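Local coordinates for hypothetical protein ST0148 (Sulfolobus tokodaii, PDB 2PD2) that is of unknown function but belongs to the DsrE/DsrF-like family, some of whose members act in sulfur metabolism, and assembles here as a trimer, at residues A[8-13]-A[40-45]; A[33-38]-A[93-98]. One frame throughout, in Å; residues are numbered along the deposited sequence.

Contact 1. Residues A[8-13]-A[40-45]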
ATOM      1  N   LYS A   8       2.679  -1.154  -8.265  1.00 15.95           N
ATOM      2  CA  LYS A   8       2.086  -2.354  -8.851  1.00 17.03           C
ATOM      3  C   LYS A   8       0.988  -2.117  -9.885  1.00 18.76           C
ATOM      4  O   LYS A   8       0.709  -2.991 -10.707  1.00 18.48           O
ATOM      5  CB  LYS A   8       1.529  -3.248  -7.737  1.00 17.01           C
ATOM      6  CG  LYS A   8       0.548  -2.541  -6.797  1.00 25.44           C
ATOM      7  CD  LYS A   8      -0.078  -3.511  -5.787  1.00 27.16           C
ATOM      8  CE  LYS A   8      -0.907  -2.789  -4.720  1.00 30.63           C
ATOM      9  NZ  LYS A   8      -0.070  -2.114  -3.668  1.00 31.33           N
ATOM     10  N   ASP A   9       0.367  -0.944  -9.849  1.00 17.27           N
ATOM     11  CA  ASP A   9      -0.722  -0.640 -10.770  1.00 19.54           C
ATOM     12  C   ASP A   9      -0.272   0.236 -11.932  1.00 20.14           C
ATOM     13  O   ASP A   9       0.117   1.392 -11.743  1.00 17.98           O
ATOM     14  CB  ASP A   9      -1.869   0.034 -10.008  1.00 23.51           C
ATOM     15  CG  ASP A   9      -2.408  -0.834  -8.877  1.00 28.38           C
ATOM     16  OD1 ASP A   9      -2.807  -1.986  -9.152  1.00 28.97           O
ATOM     17  OD2 ASP A   9      -2.433  -0.367  -7.715  1.00 36.62           O
ATOM     18  N   PHE A  10      -0.335  -0.316 -13.139  1.00 15.89           N
ATOM     19  CA  PHE A  10       0.078   0.427 -14.327  1.00 16.87           C
ATOM     20  C   PHE A  10      -0.640   1.768 -14.488  1.00 19.12           C
ATOM     21  O   PHE A  10      -0.015   2.767 -14.839  1.00 19.31           O
ATOM     22  CB  PHE A  10      -0.137  -0.413 -15.595  1.00 16.08           C
ATOM     23  CG  PHE A  10       0.302   0.281 -16.856  1.00 17.85           C
ATOM     24  CD1 PHE A  10       1.644   0.565 -17.074  1.00 16.74           C
ATOM     25  CD2 PHE A  10      -0.630   0.668 -17.815  1.00 24.90           C
ATOM     26  CE1 PHE A  10       2.062   1.225 -18.231  1.00 22.16           C
ATOM     27  CE2 PHE A  10      -0.227   1.331 -18.979  1.00 25.76           C
ATOM     28  CZ  PHE A  10       1.123   1.610 -19.186  1.00 24.04           C
ATOM     29  N   ASP A  11      -1.944   1.796 -14.225  1.00 18.46           N
ATOM     30  CA  ASP A  11      -2.698   3.030 -14.382  1.00 26.05           C
ATOM     31  C   ASP A  11      -2.320   4.126 -13.391  1.00 25.16           C
ATOM     32  O   ASP A  11      -2.741   5.269 -13.547  1.00 26.77           O
ATOM     33  CB  ASP A  11      -4.207   2.758 -14.306  1.00 30.57           C
ATOM     34  CG  ASP A  11      -4.625   2.089 -13.009  1.00 41.42           C
ATOM     35  OD1 ASP A  11      -5.847   1.947 -12.795  1.00 45.37           O
ATOM     36  OD2 ASP A  11      -3.747   1.697 -12.209  1.00 46.21           O
ATOM     37  N   LYS A  12      -1.516   3.786 -12.389  1.00 24.81           N
ATOM     38  CA  LYS A  12      -1.105   4.769 -11.391  1.00 21.33           C
ATOM     39  C   LYS A  12       0.382   5.089 -11.456  1.00 19.12           C
ATOM     40  O   LYS A  12       0.901   5.813 -10.604  1.00 18.64           O
ATOM     41  CB  LYS A  12      -1.466   4.277  -9.985  1.00 24.95           C
ATOM     42  CG  LYS A  12      -2.963   4.084  -9.775  1.00 36.22           C
ATOM     43  CD  LYS A  12      -3.283   3.533  -8.393  1.00 45.56           C
ATOM     44  CE  LYS A  12      -4.787   3.307  -8.232  1.00 52.90           C
ATOM     45  NZ  LYS A  12      -5.147   2.742  -6.901  1.00 55.12           N
ATOM     46  N   VAL A  13       1.069   4.560 -12.465  1.00 16.63           N
ATOM     47  CA  VAL A  13       2.498   4.809 -12.607  1.00 17.13           C
ATOM     48  C   VAL A  13       2.856   6.287 -12.739  1.00 19.28           C
ATOM     49  O   VAL A  13       3.774   6.766 -12.077  1.00 20.19           O
ATOM     50  CB  VAL A  13       3.088   4.037 -13.802  1.00 18.07           C
ATOM     51  CG1 VAL A  13       4.507   4.520 -14.089  1.00 19.66           C
ATOM     52  CG2 VAL A  13       3.108   2.545 -13.482  1.00 16.98           C
ATOM     53  N   ALA A  40       2.358  -2.881 -13.427  1.00 15.76           N
ATOM     54  CA  ALA A  40       3.232  -1.719 -13.499  1.00 14.57           C
ATOM     55  C   ALA A  40       4.532  -2.008 -14.260  1.00 13.88           C
ATOM     56  O   ALA A  40       5.199  -1.088 -14.732  1.00 16.51           O
ATOM     57  CB  ALA A  40       3.535  -1.199 -12.081  1.00 13.11           C
ATOM     58  N   ILE A  41       4.889  -3.282 -14.395  1.00 16.66           N
ATOM     59  CA  ILE A  41       6.117  -3.641 -15.104  1.00 16.32           C
ATOM     60  C   ILE A  41       6.125  -3.061 -16.527  1.00 20.58           C
ATOM     61  O   ILE A  41       7.184  -2.780 -17.093  1.00 19.18           O
ATOM     62  CB  ILE A  41       6.287  -5.185 -15.194  1.00 21.87           C
ATOM     63  CG1 ILE A  41       7.679  -5.538 -15.718  1.00 22.19           C
ATOM     64  CG2 ILE A  41       5.235  -5.777 -16.131  1.00 21.33           C
ATOM     65  CD1 ILE A  41       8.796  -5.188 -14.755  1.00 25.89           C
ATOM     66  N   LYS A  42       4.940  -2.872 -17.098  1.00 18.28           N
ATOM     67  CA  LYS A  42       4.846  -2.349 -18.454  1.00 20.06           C
ATOM     68  C   LYS A  42       5.458  -0.962 -18.594  1.00 21.74           C
ATOM     69  O   LYS A  42       5.825  -0.548 -19.694  1.00 20.54           O
ATOM     70  CB  LYS A  42       3.388  -2.332 -18.917  1.00 22.76           C
ATOM     71  CG  LYS A  42       2.802  -3.724 -19.100  1.00 20.13           C
ATOM     72  CD  LYS A  42       1.372  -3.678 -19.615  1.00 26.13           C
ATOM     73  CE  LYS A  42       0.415  -3.093 -18.591  1.00 25.40           C
ATOM     74  NZ  LYS A  42      -0.973  -3.014 -19.145  1.00 26.13           N
ATOM     75  N   ALA A  43       5.584  -0.249 -17.480  1.00 20.97           N
ATOM     76  CA  ALA A  43       6.160   1.081 -17.523  1.00 16.74           C
ATOM     77  C   ALA A  43       7.650   1.034 -17.837  1.00 18.72           C
ATOM     78  O   ALA A  43       8.238   2.057 -18.181  1.00 18.32           O
ATOM     79  CB  ALA A  43       5.927   1.810 -16.195  1.00 19.56           C
ATOM     80  N   LEU A  44       8.265  -0.143 -17.728  1.00 16.29           N
ATOM     81  CA  LEU A  44       9.696  -0.261 -18.012  1.00 17.54           C
ATOM     82  C   LEU A  44       9.994  -0.648 -19.462  1.00 20.36           C
ATOM     83  O   LEU A  44      11.138  -0.934 -19.811  1.00 21.26           O
ATOM     84  CB  LEU A  44      10.356  -1.278 -17.064  1.00 12.63           C
ATOM     85  CG  LEU A  44      10.204  -0.994 -15.568  1.00 13.85           C
ATOM     86  CD1 LEU A  44      10.971  -2.029 -14.766  1.00 18.36           C
ATOM     87  CD2 LEU A  44      10.709   0.403 -15.254  1.00 13.47           C
ATOM     88  N   LEU A  45       8.967  -0.668 -20.302  1.00 22.48           N
ATOM     89  CA  LEU A  45       9.158  -1.003 -21.708  1.00 23.79           C
ATOM     90  C   LEU A  45       9.877   0.142 -22.422  1.00 22.48           C
ATOM     91  O   LEU A  45       9.744   1.303 -22.036  1.00 18.95           O
ATOM     92  CB  LEU A  45       7.807  -1.276 -22.372  1.00 23.22           C
ATOM     93  CG  LEU A  45       7.210  -2.647 -22.044  1.00 22.48           C
ATOM     94  CD1 LEU A  45       5.760  -2.721 -22.479  1.00 24.41           C
ATOM     95  CD2 LEU A  45       8.036  -3.718 -22.732  1.00 23.27           C
TER
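Lys8 O accepts a hydrogen bond from Ala40 N at 3.2 Å, the one polar bond between residues 8-13 and 40-45. The N-H...O angle of 142° and a donor lying 65° out of the carbonyl plane show that it is bent and misses the lone pairs. Ser39 OG makes a weak hydrogen bond to the same oxygen and accepts one from Phe10 N, so two neighbouring residues grip this turn of backbone. The methyl of Ala40 presses on the same peptide, its CB 3.5 Å from Lys8 C.

Beyond the bond the contact is carried by side chains. Phe10 holds CG anti to its backbone N (chi1 -179°), which sends the ring along the 40-45 segment. Lys42 bends at chi3 and crosses the ring at about a right angle: CE lies over one face, 4.1 Å from the ring centroid in a CH-pi contact, while NZ, 4.5 Å from that centroid, makes an off-centre cation-pi interaction. Ala43 N approaches the ring at its edge, 3.9 Å from Phe10 CE1. Deeper in, both methyls of Val13 meet alanines, with CG1 3.7 Å from Ala43 CB and CG2 4.0 Å from Ala40 CB.

The contact joins two crossover loops at the C-terminal edge of the parallel sheet, one leading from strand 2-7 into helix 13-26, the other from strand 31-36 toward helix 51-59. Val13 and Ala40 both rest on Ile7 at the end of strand 2-7, and Ile41 turns the other way, onto helix 68-73.

Contact 2. Residues A[33-38]-A[93-98]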
ATOM      1  N   GLU A  33      15.182   2.704  -3.936  1.00 17.23           N
ATOM      2  CA  GLU A  33      15.070   1.567  -4.840  1.00 17.03           C
ATOM      3  C   GLU A  33      13.588   1.435  -5.170  1.00 17.11           C
ATOM      4  O   GLU A  33      12.752   1.323  -4.276  1.00 18.50           O
ATOM      5  CB  GLU A  33      15.538   0.256  -4.201  1.00 17.79           C
ATOM      6  CG  GLU A  33      15.298  -0.936  -5.132  1.00 15.57           C
ATOM      7  CD  GLU A  33      15.717  -2.272  -4.534  1.00 18.15           C
ATOM      8  OE1 GLU A  33      16.693  -2.306  -3.761  1.00 15.56           O
ATOM      9  OE2 GLU A  33      15.079  -3.293  -4.858  1.00 20.59           O
ATOM     10  N   VAL A  34      13.260   1.462  -6.450  1.00 15.30           N
ATOM     11  CA  VAL A  34      11.872   1.346  -6.856  1.00 15.97           C
ATOM     12  C   VAL A  34      11.642  -0.008  -7.501  1.00 15.34           C
ATOM     13  O   VAL A  34      12.289  -0.353  -8.491  1.00 16.39           O
ATOM     14  CB  VAL A  34      11.483   2.440  -7.862  1.00 18.01           C
ATOM     15  CG1 VAL A  34       9.990   2.350  -8.161  1.00 14.93           C
ATOM     16  CG2 VAL A  34      11.838   3.816  -7.304  1.00 17.34           C
ATOM     17  N   VAL A  35      10.712  -0.765  -6.936  1.00 14.98           N
ATOM     18  CA  VAL A  35      10.376  -2.093  -7.443  1.00 13.37           C
ATOM     19  C   VAL A  35       9.015  -2.088  -8.141  1.00 17.79           C
ATOM     20  O   VAL A  35       7.986  -1.830  -7.508  1.00 14.53           O
ATOM     21  CB  VAL A  35      10.314  -3.121  -6.291  1.00 15.09           C
ATOM     22  CG1 VAL A  35       9.868  -4.488  -6.829  1.00 14.90           C
ATOM     23  CG2 VAL A  35      11.671  -3.218  -5.606  1.00 14.52           C
ATOM     24  N   LEU A  36       9.007  -2.373  -9.440  1.00 15.79           N
ATOM     25  CA  LEU A  36       7.748  -2.420 -10.175  1.00 16.60           C
ATOM     26  C   LEU A  36       7.338  -3.863 -10.459  1.00 17.49           C
ATOM     27  O   LEU A  36       8.137  -4.653 -10.972  1.00 13.56           O
ATOM     28  CB  LEU A  36       7.849  -1.635 -11.485  1.00 16.91           C
ATOM     29  CG  LEU A  36       8.162  -0.135 -11.356  1.00 14.43           C
ATOM     30  CD1 LEU A  36       9.669   0.068 -11.200  1.00 16.50           C
ATOM     31  CD2 LEU A  36       7.674   0.599 -12.587  1.00 17.04           C
ATOM     32  N   HIS A  37       6.104  -4.209 -10.091  1.00 14.57           N
ATOM     33  CA  HIS A  37       5.596  -5.546 -10.336  1.00 17.09           C
ATOM     34  C   HIS A  37       4.138  -5.523 -10.773  1.00 16.66           C
ATOM     35  O   HIS A  37       3.532  -4.450 -10.905  1.00 15.84           O
ATOM     36  CB  HIS A  37       5.813  -6.470  -9.122  1.00 16.37           C
ATOM     37  CG  HIS A  37       5.044  -6.087  -7.894  1.00 18.68           C
ATOM     38  ND1 HIS A  37       4.098  -6.913  -7.329  1.00 19.20           N
ATOM     39  CD2 HIS A  37       5.131  -5.005  -7.083  1.00 18.94           C
ATOM     40  CE1 HIS A  37       3.633  -6.359  -6.224  1.00 19.91           C
ATOM     41  NE2 HIS A  37       4.247  -5.203  -6.051  1.00 18.16           N
ATOM     42  N   GLN A  38       3.577  -6.705 -11.003  1.00 12.16           N
ATOM     43  CA  GLN A  38       2.215  -6.815 -11.515  1.00 15.88           C
ATOM     44  C   GLN A  38       2.171  -6.006 -12.824  1.00 16.46           C
ATOM     45  O   GLN A  38       3.157  -5.962 -13.550  1.00 16.75           O
ATOM     46  CB  GLN A  38       1.184  -6.286 -10.516  1.00 15.81           C
ATOM     47  CG  GLN A  38       1.081  -7.101  -9.228  1.00 16.99           C
ATOM     48  CD  GLN A  38      -0.177  -6.783  -8.430  1.00 20.70           C
ATOM     49  OE1 GLN A  38      -0.870  -5.800  -8.704  1.00 19.27           O
ATOM     50  NE2 GLN A  38      -0.476  -7.616  -7.434  1.00 13.80           N
ATOM     51  N   GLY A  93       9.263 -10.455  -3.260  1.00 17.03           N
ATOM     52  CA  GLY A  93      10.333 -11.015  -2.450  1.00 16.62           C
ATOM     53  C   GLY A  93      11.394  -9.957  -2.173  1.00 21.09           C
ATOM     54  O   GLY A  93      11.959  -9.895  -1.081  1.00 17.37           O
ATOM     55  N   GLU A  94      11.668  -9.123  -3.173  1.00 20.23           N
ATOM     56  CA  GLU A  94      12.649  -8.051  -3.040  1.00 18.24           C
ATOM     57  C   GLU A  94      12.152  -7.017  -2.025  1.00 16.90           C
ATOM     58  O   GLU A  94      12.897  -6.575  -1.145  1.00 19.09           O
ATOM     59  CB  GLU A  94      12.867  -7.377  -4.401  1.00 19.04           C
ATOM     60  CG  GLU A  94      13.758  -6.134  -4.371  1.00 19.97           C
ATOM     61  CD  GLU A  94      15.226  -6.453  -4.131  1.00 22.00           C
ATOM     62  OE1 GLU A  94      15.547  -7.625  -3.855  1.00 23.27           O
ATOM     63  OE2 GLU A  94      16.060  -5.525  -4.216  1.00 22.28           O
ATOM     64  N   ILE A  95      10.885  -6.638  -2.153  1.00 14.61           N
ATOM     65  CA  ILE A  95      10.276  -5.657  -1.262  1.00 16.89           C
ATOM     66  C   ILE A  95      10.369  -6.132   0.188  1.00 17.10           C
ATOM     67  O   ILE A  95      10.756  -5.376   1.083  1.00 16.22           O
ATOM     68  CB  ILE A  95       8.798  -5.412  -1.672  1.00 17.65           C
ATOM     69  CG1 ILE A  95       8.760  -4.640  -3.002  1.00 15.33           C
ATOM     70  CG2 ILE A  95       8.059  -4.651  -0.583  1.00 14.08           C
ATOM     71  CD1 ILE A  95       7.380  -4.576  -3.659  1.00 14.54           C
ATOM     72  N   VAL A  96      10.043  -7.399   0.416  1.00 16.70           N
ATOM     73  CA  VAL A  96      10.112  -7.954   1.761  1.00 15.60           C
ATOM     74  C   VAL A  96      11.561  -8.026   2.259  1.00 16.99           C
ATOM     75  O   VAL A  96      11.854  -7.642   3.390  1.00 15.86           O
ATOM     76  CB  VAL A  96       9.453  -9.358   1.807  1.00 18.08           C
ATOM     77  CG1 VAL A  96       9.792 -10.060   3.115  1.00 21.93           C
ATOM     78  CG2 VAL A  96       7.922  -9.215   1.665  1.00 13.37           C
ATOM     79  N   ARG A  97      12.471  -8.510   1.417  1.00 17.99           N
ATOM     80  CA  ARG A  97      13.874  -8.618   1.821  1.00 20.37           C
ATOM     81  C   ARG A  97      14.506  -7.265   2.144  1.00 22.60           C
ATOM     82  O   ARG A  97      15.208  -7.137   3.143  1.00 21.09           O
ATOM     83  CB  ARG A  97      14.705  -9.333   0.743  1.00 20.22           C
ATOM     84  CG  ARG A  97      14.621 -10.855   0.803  1.00 26.41           C
ATOM     85  CD  ARG A  97      15.606 -11.513  -0.157  1.00 26.44           C
ATOM     86  NE  ARG A  97      15.187 -11.383  -1.547  1.00 29.96           N
ATOM     87  CZ  ARG A  97      14.373 -12.236  -2.165  1.00 33.30           C
ATOM     88  NH1 ARG A  97      13.896 -13.287  -1.513  1.00 29.39           N
ATOM     89  NH2 ARG A  97      14.030 -12.036  -3.431  1.00 34.59           N
ATOM     90  N   LYS A  98      14.268  -6.254   1.307  1.00 19.10           N
ATOM     91  CA  LYS A  98      14.839  -4.942   1.578  1.00 19.21           C
ATOM     92  C   LYS A  98      14.322  -4.433   2.922  1.00 18.54           C
ATOM     93  O   LYS A  98      15.079  -3.858   3.700  1.00 16.03           O
ATOM     94  CB  LYS A  98      14.495  -3.934   0.466  1.00 17.67           C
ATOM     95  CG  LYS A  98      15.006  -4.320  -0.925  1.00 18.70           C
ATOM     96  CD  LYS A  98      16.486  -4.711  -0.935  1.00 17.68           C
ATOM     97  CE  LYS A  98      17.407  -3.583  -0.495  1.00 19.39           C
ATOM     98  NZ  LYS A  98      18.842  -4.005  -0.554  1.00 23.42           N
TER
HETATM   99  O   HOH W   1      19.116  -3.619  -3.514  1.00 25.63           O
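Glu33 and Glu94 bring their carboxylates together, OE2 of Glu33 lying 2.5 Å from OE2 of Glu94 with the two planes 31° apart. Beside this pair, Lys98 runs across Glu33 at about a right angle, its CE 3.6 Å from Glu33 OE1. The ammonium stays beyond salt-bridge range, Lys98 NZ to Glu33 OE1 measuring 4.2 Å, and a water spans the gap: it donates to Glu33 OE1 at 2.8 Å and accepts from Lys98 NZ at 3.0 Å. Further along the strand the contact is apolar. Val35 CB meets Ile95 CG1 at 3.9 Å, and the Ile95 CD1 methyl continues to the His37 ring, 4.0 Å from NE2.

The torsions explain the meeting of the acids: Glu33 reaches out extended, whereas Glu94, its CG carried to Val35 CG2 by an anti chi1, bends at chi2 (72°) to turn its carboxylate toward Glu33. In the second shell Glu101 forms a salt bridge with Lys98 NZ, Gln6 bonds His37 NE2, and Trp103 packs against both Glu33 and Lys98. Strand 33-36 and helix 93-98 run at 150° to each other, their axes 9.4 Å apart, so the helix lies nearly antiparallel over one face of the sheet.

An alanine in place of Glu33 would probably leave Glu94 without its carboxylate partner and the bridging water without its acceptor, opening a gap beside Trp103. Crowding two acids would be expected to raise the pKa of one, which probably keeps a proton and shares it with the other; the nearby Lys98 would probably stabilise any remaining charge.

How the contacts relate
Contacts 1 and 2 have centres 14 Å apart and meet where strand 31-36 runs out into the loop holding 40-45. Their segments alternate along the chain, so 33-38 and 40-45 form nearly one continuous run that reaches helix 91-100 at its start and the loop 8-13 at its end. The two touch directly: Lys8 CB packs 3.7 Å from His37 NE2, and Lys8 O lies 3.3 Å from Gln38 CB. On the other side, Leu44 CD2 meets Leu36 CD2 at 4.0 Å. Both contacts also border the second subunit, whose Leu108 packs on Lys8 and His37 alike, placing this junction at the trimer interface.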